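Local coordinates for protein formate dehydrogenase subunit beta (Desulfovibrio gigas, PDB 1H0H) that transfers electrons through three [4Fe-4S] clusters as the beta subunit of a periplasmic enzyme that reversibly oxidises formate to carbon dioxide, at residues Ser1-Thr12 with Thr158-Met169; Thr83-Ile92 with Lys106-Val116. One frame throughout, in Å; residues are numbered along the deposited sequence.

Contact 1 (Ser1-Thr12 with Thr158-Met169). With SF4 (iron/sulfur cluster), chain L.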
loop_
_atom_site.group_PDB
_atom_site.type_symbol
_atom_site.label_atom_id
_atom_site.label_comp_id
_atom_site.label_asym_id
_atom_site.label_seq_id
_atom_site.Cartn_x
_atom_site.Cartn_y
_atom_site.Cartn_z
ATOM N N SER B 1 -9.194 -7.399 41.402
ATOM C CA SER B 1 -9.830 -6.274 40.669
ATOM C C SER B 1 -8.896 -5.811 39.553
ATOM O O SER B 1 -7.661 -5.958 39.645
ATOM C CB SER B 1 -10.156 -5.131 41.608
ATOM O OG SER B 1 -8.982 -4.613 42.227
ATOM N N LYS B 2 -9.501 -5.229 38.523
ATOM C CA LYS B 2 -8.811 -4.880 37.303
ATOM C C LYS B 2 -8.445 -3.419 37.146
ATOM O O LYS B 2 -8.912 -2.556 37.874
ATOM C CB LYS B 2 -9.639 -5.332 36.086
ATOM C CG LYS B 2 -10.023 -6.799 36.147
ATOM C CD LYS B 2 -8.811 -7.724 36.039
ATOM C CE LYS B 2 -9.303 -9.141 35.739
ATOM N NZ LYS B 2 -8.242 -10.177 35.820
ATOM N N GLY B 3 -7.564 -3.176 36.180
ATOM C CA GLY B 3 -7.126 -1.841 35.860
ATOM C C GLY B 3 -6.621 -1.765 34.437
ATOM O O GLY B 3 -6.535 -2.778 33.739
ATOM N N PHE B 4 -6.277 -0.552 34.033
ATOM C CA PHE B 4 -5.753 -0.257 32.717
ATOM C C PHE B 4 -4.591 0.684 32.926
ATOM O O PHE B 4 -4.584 1.511 33.857
ATOM C CB PHE B 4 -6.766 0.558 31.879
ATOM C CG PHE B 4 -8.035 -0.168 31.462
ATOM C CD1 PHE B 4 -9.027 -0.461 32.381
ATOM C CD2 PHE B 4 -8.272 -0.468 30.105
ATOM C CE1 PHE B 4 -10.233 -1.094 31.962
ATOM C CE2 PHE B 4 -9.456 -1.090 29.690
ATOM C CZ PHE B 4 -10.444 -1.410 30.634
ATOM N N PHE B 5 -3.605 0.586 32.052
ATOM C CA PHE B 5 -2.585 1.603 31.980
ATOM C C PHE B 5 -2.634 2.118 30.537
ATOM O O PHE B 5 -2.448 1.351 29.604
ATOM C CB PHE B 5 -1.190 1.080 32.302
ATOM C CG PHE B 5 -0.091 2.057 31.948
ATOM C CD1 PHE B 5 -0.184 3.390 32.324
ATOM C CD2 PHE B 5 1.004 1.654 31.204
ATOM C CE1 PHE B 5 0.829 4.311 31.998
ATOM C CE2 PHE B 5 2.010 2.565 30.862
ATOM C CZ PHE B 5 1.914 3.901 31.273
ATOM N N VAL B 6 -2.913 3.404 30.366
ATOM C CA VAL B 6 -2.934 3.994 29.031
ATOM C C VAL B 6 -1.715 4.899 28.854
ATOM O O VAL B 6 -1.603 5.953 29.483
ATOM C CB VAL B 6 -4.222 4.800 28.807
ATOM C CG1 VAL B 6 -4.318 5.258 27.359
ATOM C CG2 VAL B 6 -5.471 3.985 29.226
ATOM N N ASP B 7 -0.779 4.478 28.014
ATOM C CA ASP B 7 0.427 5.253 27.803
ATOM C C ASP B 7 0.215 6.116 26.570
ATOM O O ASP B 7 0.422 5.635 25.458
ATOM C CB ASP B 7 1.613 4.304 27.617
ATOM C CG ASP B 7 2.922 5.020 27.457
ATOM O OD1 ASP B 7 2.933 6.265 27.380
ATOM O OD2 ASP B 7 4.005 4.406 27.386
ATOM N N THR B 8 -0.219 7.370 26.753
ATOM C CA THR B 8 -0.468 8.257 25.605
ATOM C C THR B 8 0.783 8.514 24.779
ATOM O O THR B 8 0.692 8.872 23.594
ATOM C CB THR B 8 -1.086 9.613 26.027
ATOM O OG1 THR B 8 -0.132 10.356 26.799
ATOM C CG2 THR B 8 -2.294 9.419 26.949
ATOM N N THR B 9 1.960 8.288 25.349
ATOM C CA THR B 9 3.156 8.546 24.563
ATOM C C THR B 9 3.324 7.510 23.443
ATOM O O THR B 9 4.147 7.693 22.564
ATOM C CB THR B 9 4.449 8.603 25.409
ATOM O OG1 THR B 9 4.815 7.282 25.875
ATOM C CG2 THR B 9 4.259 9.445 26.658
ATOM N N ARG B 10 2.570 6.417 23.504
ATOM C CA ARG B 10 2.652 5.409 22.449
ATOM C C ARG B 10 1.461 5.421 21.483
ATOM O O ARG B 10 1.455 4.655 20.521
ATOM C CB ARG B 10 2.797 4.000 23.038
ATOM C CG ARG B 10 3.998 3.813 23.940
ATOM C CD ARG B 10 4.136 2.402 24.450
ATOM N NE ARG B 10 4.469 1.460 23.389
ATOM C CZ ARG B 10 5.720 1.109 23.116
ATOM N NH1 ARG B 10 6.697 1.655 23.830
ATOM N NH2 ARG B 10 6.000 0.225 22.142
ATOM N N CYS B 11 0.473 6.273 21.716
ATOM C CA CYS B 11 -0.736 6.299 20.873
ATOM C C CYS B 11 -0.497 7.026 19.553
ATOM O O CYS B 11 0.034 8.129 19.522
ATOM C CB CYS B 11 -1.887 6.966 21.658
ATOM S SG CYS B 11 -3.437 7.237 20.763
ATOM N N THR B 12 -0.900 6.419 18.453
ATOM C CA THR B 12 -0.742 7.058 17.160
ATOM C C THR B 12 -2.064 7.626 16.667
ATOM O O THR B 12 -2.149 8.094 15.537
ATOM C CB THR B 12 -0.206 6.058 16.141
ATOM O OG1 THR B 12 -1.012 4.876 16.202
ATOM C CG2 THR B 12 1.203 5.613 16.508
ATOM N N THR B 158 0.032 -0.304 19.372
ATOM C CA THR B 158 1.333 0.148 19.908
ATOM C C THR B 158 1.589 -0.115 21.364
ATOM O O THR B 158 2.592 0.328 21.900
ATOM C CB THR B 158 1.430 1.627 19.748
ATOM O OG1 THR B 158 0.275 2.207 20.369
ATOM C CG2 THR B 158 1.277 1.998 18.266
ATOM N N GLY B 159 0.681 -0.808 22.016
ATOM C CA GLY B 159 0.867 -1.062 23.424
ATOM C C GLY B 159 0.517 0.167 24.234
ATOM O O GLY B 159 0.892 0.253 25.391
ATOM N N ALA B 160 -0.150 1.140 23.625
ATOM C CA ALA B 160 -0.618 2.287 24.406
ATOM C C ALA B 160 -1.663 1.812 25.430
ATOM O O ALA B 160 -1.671 2.253 26.588
ATOM C CB ALA B 160 -1.192 3.335 23.509
ATOM N N MET B 161 -2.547 0.917 25.004
ATOM C CA MET B 161 -3.583 0.385 25.900
ATOM C C MET B 161 -3.074 -0.885 26.532
ATOM O O MET B 161 -2.542 -1.751 25.843
ATOM C CB MET B 161 -4.885 0.061 25.149
ATOM C CG MET B 161 -5.636 1.247 24.570
ATOM S SD MET B 161 -6.204 2.407 25.839
ATOM C CE MET B 161 -7.331 1.326 26.856
ATOM N N ASN B 162 -3.241 -0.998 27.849
ATOM C CA ASN B 162 -2.868 -2.201 28.582
ATOM C C ASN B 162 -3.937 -2.482 29.607
ATOM O O ASN B 162 -4.516 -1.559 30.149
ATOM C CB ASN B 162 -1.540 -1.995 29.294
ATOM C CG ASN B 162 -0.440 -1.603 28.345
ATOM O OD1 ASN B 162 0.279 -2.466 27.859
ATOM N ND2 ASN B 162 -0.300 -0.299 28.068
ATOM N N PHE B 163 -4.155 -3.753 29.912
ATOM C CA PHE B 163 -5.178 -4.171 30.860
ATOM C C PHE B 163 -4.690 -5.327 31.707
ATOM O O PHE B 163 -3.938 -6.201 31.232
ATOM C CB PHE B 163 -6.443 -4.600 30.108
ATOM C CG PHE B 163 -7.501 -5.225 30.980
ATOM C CD1 PHE B 163 -8.459 -4.444 31.604
ATOM C CD2 PHE B 163 -7.559 -6.600 31.157
ATOM C CE1 PHE B 163 -9.443 -5.014 32.399
ATOM C CE2 PHE B 163 -8.540 -7.169 31.949
ATOM C CZ PHE B 163 -9.485 -6.378 32.562
ATOM N N GLY B 164 -5.100 -5.350 32.970
ATOM C CA GLY B 164 -4.774 -6.474 33.834
ATOM C C GLY B 164 -5.250 -6.252 35.264
ATOM O O GLY B 164 -6.164 -5.491 35.519
ATOM N N ASP B 165 -4.643 -6.954 36.212
ATOM C CA ASP B 165 -4.965 -6.725 37.614
ATOM C C ASP B 165 -4.496 -5.321 37.944
ATOM O O ASP B 165 -3.486 -4.853 37.419
ATOM C CB ASP B 165 -4.299 -7.760 38.496
ATOM C CG ASP B 165 -4.853 -9.134 38.256
ATOM O OD1 ASP B 165 -6.015 -9.225 37.803
ATOM O OD2 ASP B 165 -4.209 -10.176 38.470
ATOM N N LEU B 166 -5.250 -4.648 38.794
ATOM C CA LEU B 166 -4.949 -3.272 39.159
ATOM C C LEU B 166 -3.519 -3.026 39.620
ATOM O O LEU B 166 -2.861 -2.103 39.146
ATOM C CB LEU B 166 -5.916 -2.779 40.243
ATOM C CG LEU B 166 -5.762 -1.294 40.568
ATOM C CD1 LEU B 166 -5.988 -0.438 39.302
ATOM C CD2 LEU B 166 -6.728 -0.880 41.677
ATOM N N SER B 167 -3.055 -3.833 40.559
ATOM C CA SER B 167 -1.691 -3.717 41.066
ATOM C C SER B 167 -0.654 -3.727 39.936
ATOM O O SER B 167 0.250 -2.897 39.912
ATOM C CB SER B 167 -1.390 -4.855 42.040
ATOM O OG SER B 167 -2.142 -4.728 43.235
ATOM N N GLU B 168 -0.785 -4.672 39.006
ATOM C CA GLU B 168 0.167 -4.799 37.891
ATOM C C GLU B 168 0.161 -3.559 37.018
ATOM O O GLU B 168 1.216 -3.101 36.569
ATOM C CB GLU B 168 -0.165 -6.017 37.032
ATOM C CG GLU B 168 0.311 -7.315 37.648
ATOM C CD GLU B 168 -0.404 -8.541 37.102
ATOM O OE1 GLU B 168 -0.883 -8.488 35.924
ATOM O OE2 GLU B 168 -0.492 -9.545 37.873
ATOM N N MET B 169 -1.034 -3.022 36.793
ATOM C CA MET B 169 -1.209 -1.815 35.985
ATOM C C MET B 169 -0.656 -0.576 36.706
ATOM O O MET B 169 -0.020 0.295 36.087
ATOM C CB MET B 169 -2.675 -1.639 35.647
ATOM C CG MET B 169 -3.203 -2.678 34.657
ATOM S SD MET B 169 -2.278 -2.751 33.067
ATOM C CE MET B 169 -1.327 -4.243 33.345
HETATM FE FE1 SF4 L . -4.006 2.396 20.669
HETATM FE FE2 SF4 L . -6.430 3.727 20.470
HETATM FE FE3 SF4 L . -4.071 5.153 20.368
HETATM FE FE4 SF4 L . -4.781 3.420 18.241
HETATM S S1 SF4 L . -5.863 5.293 18.889
HETATM S S2 SF4 L . -2.686 3.676 19.262
HETATM S S3 SF4 L . -5.898 1.798 19.459
HETATM S S4 SF4 L . -4.918 3.884 22.178
#

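Contact 2 (Thr83-Ile92 with Lys106-Val116)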
loop_
_atom_site.group_PDB
_atom_site.type_symbol
_atom_site.label_atom_id
_atom_site.label_comp_id
_atom_site.label_asym_id
_atom_site.label_seq_id
_atom_site.Cartn_x
_atom_site.Cartn_y
_atom_site.Cartn_z
ATOM N N THR B 83 -23.836 9.153 44.065
ATOM C CA THR B 83 -24.947 10.084 43.861
ATOM C C THR B 83 -26.215 9.342 43.474
ATOM O O THR B 83 -27.277 9.534 44.048
ATOM C CB THR B 83 -24.570 11.041 42.733
ATOM O OG1 THR B 83 -23.505 11.888 43.191
ATOM C CG2 THR B 83 -25.718 11.988 42.409
ATOM N N ALA B 84 -26.076 8.474 42.489
ATOM C CA ALA B 84 -27.203 7.690 42.012
ATOM C C ALA B 84 -27.804 6.823 43.102
ATOM O O ALA B 84 -29.020 6.644 43.128
ATOM C CB ALA B 84 -26.771 6.840 40.807
ATOM N N ASP B 85 -26.953 6.301 43.997
ATOM C CA ASP B 85 -27.359 5.454 45.126
ATOM C C ASP B 85 -28.364 6.150 46.081
ATOM O O ASP B 85 -29.133 5.504 46.795
ATOM C CB ASP B 85 -26.131 5.015 45.919
ATOM C CG ASP B 85 -25.410 3.828 45.303
ATOM O OD1 ASP B 85 -25.892 3.258 44.306
ATOM O OD2 ASP B 85 -24.344 3.377 45.786
ATOM N N MET B 86 -28.358 7.474 46.102
ATOM C CA MET B 86 -29.317 8.195 46.941
ATOM C C MET B 86 -30.732 8.024 46.431
ATOM O O MET B 86 -31.683 8.305 47.148
ATOM C CB MET B 86 -29.002 9.676 46.951
ATOM C CG MET B 86 -27.638 9.947 47.413
ATOM S SD MET B 86 -27.488 9.611 49.147
ATOM C CE MET B 86 -26.000 10.447 49.270
ATOM N N GLU B 87 -30.850 7.607 45.176
ATOM C CA GLU B 87 -32.137 7.386 44.539
ATOM C C GLU B 87 -32.435 5.885 44.333
ATOM O O GLU B 87 -33.517 5.400 44.648
ATOM C CB GLU B 87 -32.141 8.086 43.182
ATOM C CG GLU B 87 -33.512 8.581 42.822
ATOM C CD GLU B 87 -33.613 9.262 41.480
ATOM O OE1 GLU B 87 -32.751 10.112 41.110
ATOM O OE2 GLU B 87 -34.612 8.951 40.810
ATOM N N ASP B 88 -31.453 5.167 43.807
ATOM C CA ASP B 88 -31.617 3.767 43.420
ATOM C C ASP B 88 -30.246 3.101 43.355
ATOM O O ASP B 88 -29.446 3.420 42.495
ATOM C CB ASP B 88 -32.311 3.715 42.057
ATOM C CG ASP B 88 -32.510 2.315 41.547
ATOM O OD1 ASP B 88 -32.058 1.342 42.199
ATOM O OD2 ASP B 88 -33.097 2.099 40.463
ATOM N N GLU B 89 -29.978 2.189 44.283
ATOM C CA GLU B 89 -28.674 1.540 44.337
ATOM C C GLU B 89 -28.470 0.527 43.212
ATOM O O GLU B 89 -27.349 0.058 42.979
ATOM C CB GLU B 89 -28.439 0.899 45.708
ATOM C CG GLU B 89 -28.581 1.864 46.877
ATOM C CD GLU B 89 -28.110 1.271 48.196
ATOM O OE1 GLU B 89 -28.575 0.169 48.560
ATOM O OE2 GLU B 89 -27.284 1.910 48.886
ATOM N N SER B 90 -29.534 0.222 42.476
ATOM C CA SER B 90 -29.416 -0.737 41.380
ATOM C C SER B 90 -29.201 -0.073 40.016
ATOM O O SER B 90 -29.012 -0.752 39.005
ATOM C CB SER B 90 -30.659 -1.627 41.338
ATOM O OG SER B 90 -31.759 -0.891 40.821
ATOM N N ALA B 91 -29.220 1.255 39.980
ATOM C CA ALA B 91 -29.025 1.984 38.727
ATOM C C ALA B 91 -27.619 1.807 38.152
ATOM O O ALA B 91 -27.455 1.547 36.973
ATOM C CB ALA B 91 -29.309 3.466 38.934
ATOM N N ILE B 92 -26.611 2.004 39.000
ATOM C CA ILE B 92 -25.218 1.842 38.614
ATOM C C ILE B 92 -24.644 0.731 39.479
ATOM O O ILE B 92 -24.667 0.841 40.693
ATOM C CB ILE B 92 -24.439 3.161 38.840
ATOM C CG1 ILE B 92 -24.993 4.266 37.929
ATOM C CG2 ILE B 92 -22.950 2.940 38.647
ATOM C CD1 ILE B 92 -24.549 5.643 38.290
ATOM N N LYS B 106 -31.353 0.657 34.102
ATOM C CA LYS B 106 -32.113 1.139 35.239
ATOM C C LYS B 106 -31.898 2.633 35.450
ATOM O O LYS B 106 -32.669 3.277 36.166
ATOM C CB LYS B 106 -31.787 0.363 36.522
ATOM C CG LYS B 106 -32.303 -1.071 36.552
ATOM C CD LYS B 106 -33.517 -1.217 37.446
ATOM C CE LYS B 106 -33.363 -2.408 38.417
ATOM N NZ LYS B 106 -32.565 -3.537 37.844
ATOM N N THR B 107 -30.854 3.194 34.848
ATOM C CA THR B 107 -30.662 4.636 34.941
ATOM C C THR B 107 -31.842 5.409 34.377
ATOM O O THR B 107 -32.057 6.558 34.746
ATOM C CB THR B 107 -29.371 5.111 34.246
ATOM O OG1 THR B 107 -29.267 4.521 32.943
ATOM C CG2 THR B 107 -28.154 4.638 34.992
ATOM N N LYS B 108 -32.596 4.788 33.481
ATOM C CA LYS B 108 -33.765 5.428 32.890
ATOM C C LYS B 108 -34.769 5.931 33.942
ATOM O O LYS B 108 -35.478 6.927 33.717
ATOM C CB LYS B 108 -34.462 4.429 31.954
ATOM C CG LYS B 108 -35.515 5.039 31.048
ATOM C CD LYS B 108 -36.110 4.015 30.080
ATOM C CE LYS B 108 -37.474 4.494 29.563
ATOM N NZ LYS B 108 -37.605 4.340 28.083
ATOM N N ASP B 109 -34.830 5.240 35.079
ATOM C CA ASP B 109 -35.777 5.570 36.148
ATOM C C ASP B 109 -35.251 6.569 37.155
ATOM O O ASP B 109 -35.937 6.871 38.128
ATOM C CB ASP B 109 -36.178 4.331 36.969
ATOM C CG ASP B 109 -36.757 3.216 36.135
ATOM O OD1 ASP B 109 -37.384 3.500 35.095
ATOM O OD2 ASP B 109 -36.639 2.014 36.478
ATOM N N LEU B 110 -34.021 7.024 36.991
ATOM C CA LEU B 110 -33.506 8.047 37.885
ATOM C C LEU B 110 -34.280 9.350 37.645
ATOM O O LEU B 110 -34.472 9.778 36.504
ATOM C CB LEU B 110 -32.015 8.271 37.642
ATOM C CG LEU B 110 -31.125 7.096 38.033
ATOM C CD1 LEU B 110 -29.687 7.329 37.570
ATOM C CD2 LEU B 110 -31.204 6.881 39.536
ATOM N N GLU B 111 -34.751 9.975 38.707
ATOM C CA GLU B 111 -35.384 11.268 38.513
ATOM C C GLU B 111 -34.313 12.359 38.342
ATOM O O GLU B 111 -34.519 13.311 37.593
ATOM C CB GLU B 111 -36.386 11.603 39.623
ATOM C CG GLU B 111 -35.786 11.926 40.977
ATOM C CD GLU B 111 -36.842 12.264 42.024
ATOM O OE1 GLU B 111 -37.931 11.642 42.015
ATOM O OE2 GLU B 111 -36.586 13.156 42.866
ATOM N N ASP B 112 -33.165 12.196 39.004
ATOM C CA ASP B 112 -32.133 13.220 38.955
ATOM C C ASP B 112 -30.861 12.781 38.231
ATOM O O ASP B 112 -29.828 12.493 38.830
ATOM C CB ASP B 112 -31.806 13.717 40.358
ATOM C CG ASP B 112 -30.844 14.894 40.349
ATOM O OD1 ASP B 112 -30.598 15.464 39.257
ATOM O OD2 ASP B 112 -30.304 15.320 41.402
ATOM N N TYR B 113 -30.914 12.753 36.922
ATOM C CA TYR B 113 -29.723 12.338 36.216
ATOM C C TYR B 113 -28.637 13.420 36.170
ATOM O O TYR B 113 -27.464 13.097 36.061
ATOM C CB TYR B 113 -30.065 11.920 34.799
ATOM C CG TYR B 113 -30.338 13.098 33.904
ATOM C CD1 TYR B 113 -29.301 13.766 33.295
ATOM C CD2 TYR B 113 -31.634 13.542 33.675
ATOM C CE1 TYR B 113 -29.532 14.834 32.471
ATOM C CE2 TYR B 113 -31.876 14.617 32.843
ATOM C CZ TYR B 113 -30.814 15.255 32.254
ATOM O OH TYR B 113 -31.003 16.333 31.414
ATOM N N GLU B 114 -29.017 14.693 36.226
ATOM C CA GLU B 114 -28.026 15.743 36.068
ATOM C C GLU B 114 -26.961 15.684 37.144
ATOM O O GLU B 114 -25.777 15.935 36.872
ATOM C CB GLU B 114 -28.666 17.124 36.055
ATOM C CG GLU B 114 -29.559 17.372 34.866
ATOM C CD GLU B 114 -30.216 18.727 34.960
ATOM O OE1 GLU B 114 -29.478 19.723 34.832
ATOM O OE2 GLU B 114 -31.442 18.800 35.220
ATOM N N SER B 115 -27.387 15.346 38.355
ATOM C CA SER B 115 -26.497 15.308 39.494
ATOM C C SER B 115 -25.501 14.180 39.320
ATOM O O SER B 115 -24.347 14.311 39.723
ATOM C CB SER B 115 -27.281 15.115 40.794
ATOM O OG SER B 115 -27.930 16.325 41.193
ATOM N N VAL B 116 -25.948 13.090 38.696
ATOM C CA VAL B 116 -25.084 11.930 38.436
ATOM C C VAL B 116 -23.978 12.372 37.465
ATOM O O VAL B 116 -22.799 12.140 37.720
ATOM C CB VAL B 116 -25.900 10.744 37.858
ATOM C CG1 VAL B 116 -25.000 9.553 37.441
ATOM C CG2 VAL B 116 -26.926 10.290 38.867
HETATM O O HOH W 1 -29.714 10.700 41.172
HETATM O O HOH W 2 -33.884 12.276 43.421
HETATM O O HOH W 3 -29.203 -3.318 38.295
#

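Contact 1 (Ser1-Thr12 with Thr158-Met169)
Phe-163 sets its CG anti to the backbone N (chi1 172°) while Phe-4, its non-hydrogen-bonded partner across the strand pair, keeps CG beside its own N (chi1 -68°), and this difference turns the edge of the Phe-163 ring onto the face of Phe-4. The stack is T-shaped, planes 73° apart, with Phe-163 CD1 3.7 Å above the Phe-4 plane and over the ring centre. Phe-163 CZ and CE1 lie against CB and CG of Lys-2, whose chain bends at chi2 and, in the modelled conformer of Asp-165, ends in a salt bridge from NZ to OD1. Farther along the same face, Met-161 is bent at chi2 and chi3: SD lies beside Val-6, 3.7 Å from its CG1, and CE touches Phe-4 CD2. Strand 161-163, outermost within this chain in a mixed four-stranded sheet, pairs antiparallel with strand 2-7, whose other side pairs in parallel with strand 197-201. On the face of Phe-5, the amide of Asn-162 sends ND2 to Phe-5 O (3.1 Å), which lies in the amide plane, and also to Gly-159 O, bridging the strands where the bond from Asn-162 N to Phe-5 O is weak. Helix 166-180 covers this face; Met-169 SD packs on Phe-5 CB, and the Gly-3 backbone lies against Met-169 CG. Beyond the strands, Arg-10 NE points almost straight at Thr-158 O (2.6 Å), which lies in the guanidinium plane, while NH1 forms a salt bridge to an acidic residue of the neighbouring protein chain. Thr-158 OG1 donates to Arg-10 O (2.7 Å) from above the carbonyl plane. Next to this clasp Cys-11 SG binds iron FE3 of a [4Fe-4S] cluster at 2.2 Å, and Ala-160 CB and Met-161 CG lie against its sulfide S4.

Contact 2 (Thr83-Ile92 with Lys106-Val116)
Glu-87 reaches with a chain extended beyond CG to the loop leading into helix 113-119, where its carboxylate meets two successive backbone N-H groups. OE1 accepts from Asp-112 N at 3.0 Å, on the syn side and close to the carboxylate plane. OE2 faces Glu-111 N, but the modelled separation of 2.3 Å is too short to be trusted in detail. Two waters add donors to OE1: one links it to Asp-112 O, the other, more weakly, to Glu-111 OE2. The two glutamates thus share that second water as hydrogen-bond donor, weakly on the Glu-87 side, although Glu-87 OE2 and Glu-111 OE1 are 4.4 Å apart and their carboxylate planes stand 63° from each other. Asp-112, the N-cap residue, takes Ser-115 OG on OD2 (2.6 Å) and, weakly, Ser-115 N on OD1. In the other segment Asp-88 OD1 accepts from Ser-90 N, an Asx turn within the type I turn Asp-88 to Ala-91, and takes a further bond from Ser-90 OG. Ser-90 O takes a water that also meets Lys-106 NZ weakly, while Thr-107 OG1 is bonded outside, to Thr-104 O and Met-134 N. Between these polar ends Leu-110 puts CD2 4.0 Å from Ala-91 CB, and Val-116 of helix 113-119 spreads its methyls, CG2 against Ala-84 CB of helix 79-84 and CG1 tip to tip with Ile-92 CD1 at 4.0 Å. The N-H of Asp-112 and the waters at Glu-87 OE1 would favour the charged form of this carboxylate, probably offsetting the nearby charge of Glu-111.

Contacts 1 and 2 lie on opposite sides of the chain's centre, about 30 Å apart between centres and about 15 Å between nearest atoms, without touching. Along the sequence, both segments of contact 2 fall between the two segments of contact 1. Each adjoins a different part of the electron-transfer chain: contact 1 belongs to cluster 1 and also borders a second SF4 group through Phe-4, with Met-161 about 4 Å from the side chain of Cys-152, a ligand of cluster 2. Contact 2 supplies no ligand and adjoins cluster 3, where Val-116 comes about 4 Å from the side chain of the ligand Cys-80. Of the two, contact 1 alone meets the neighbouring protein chain.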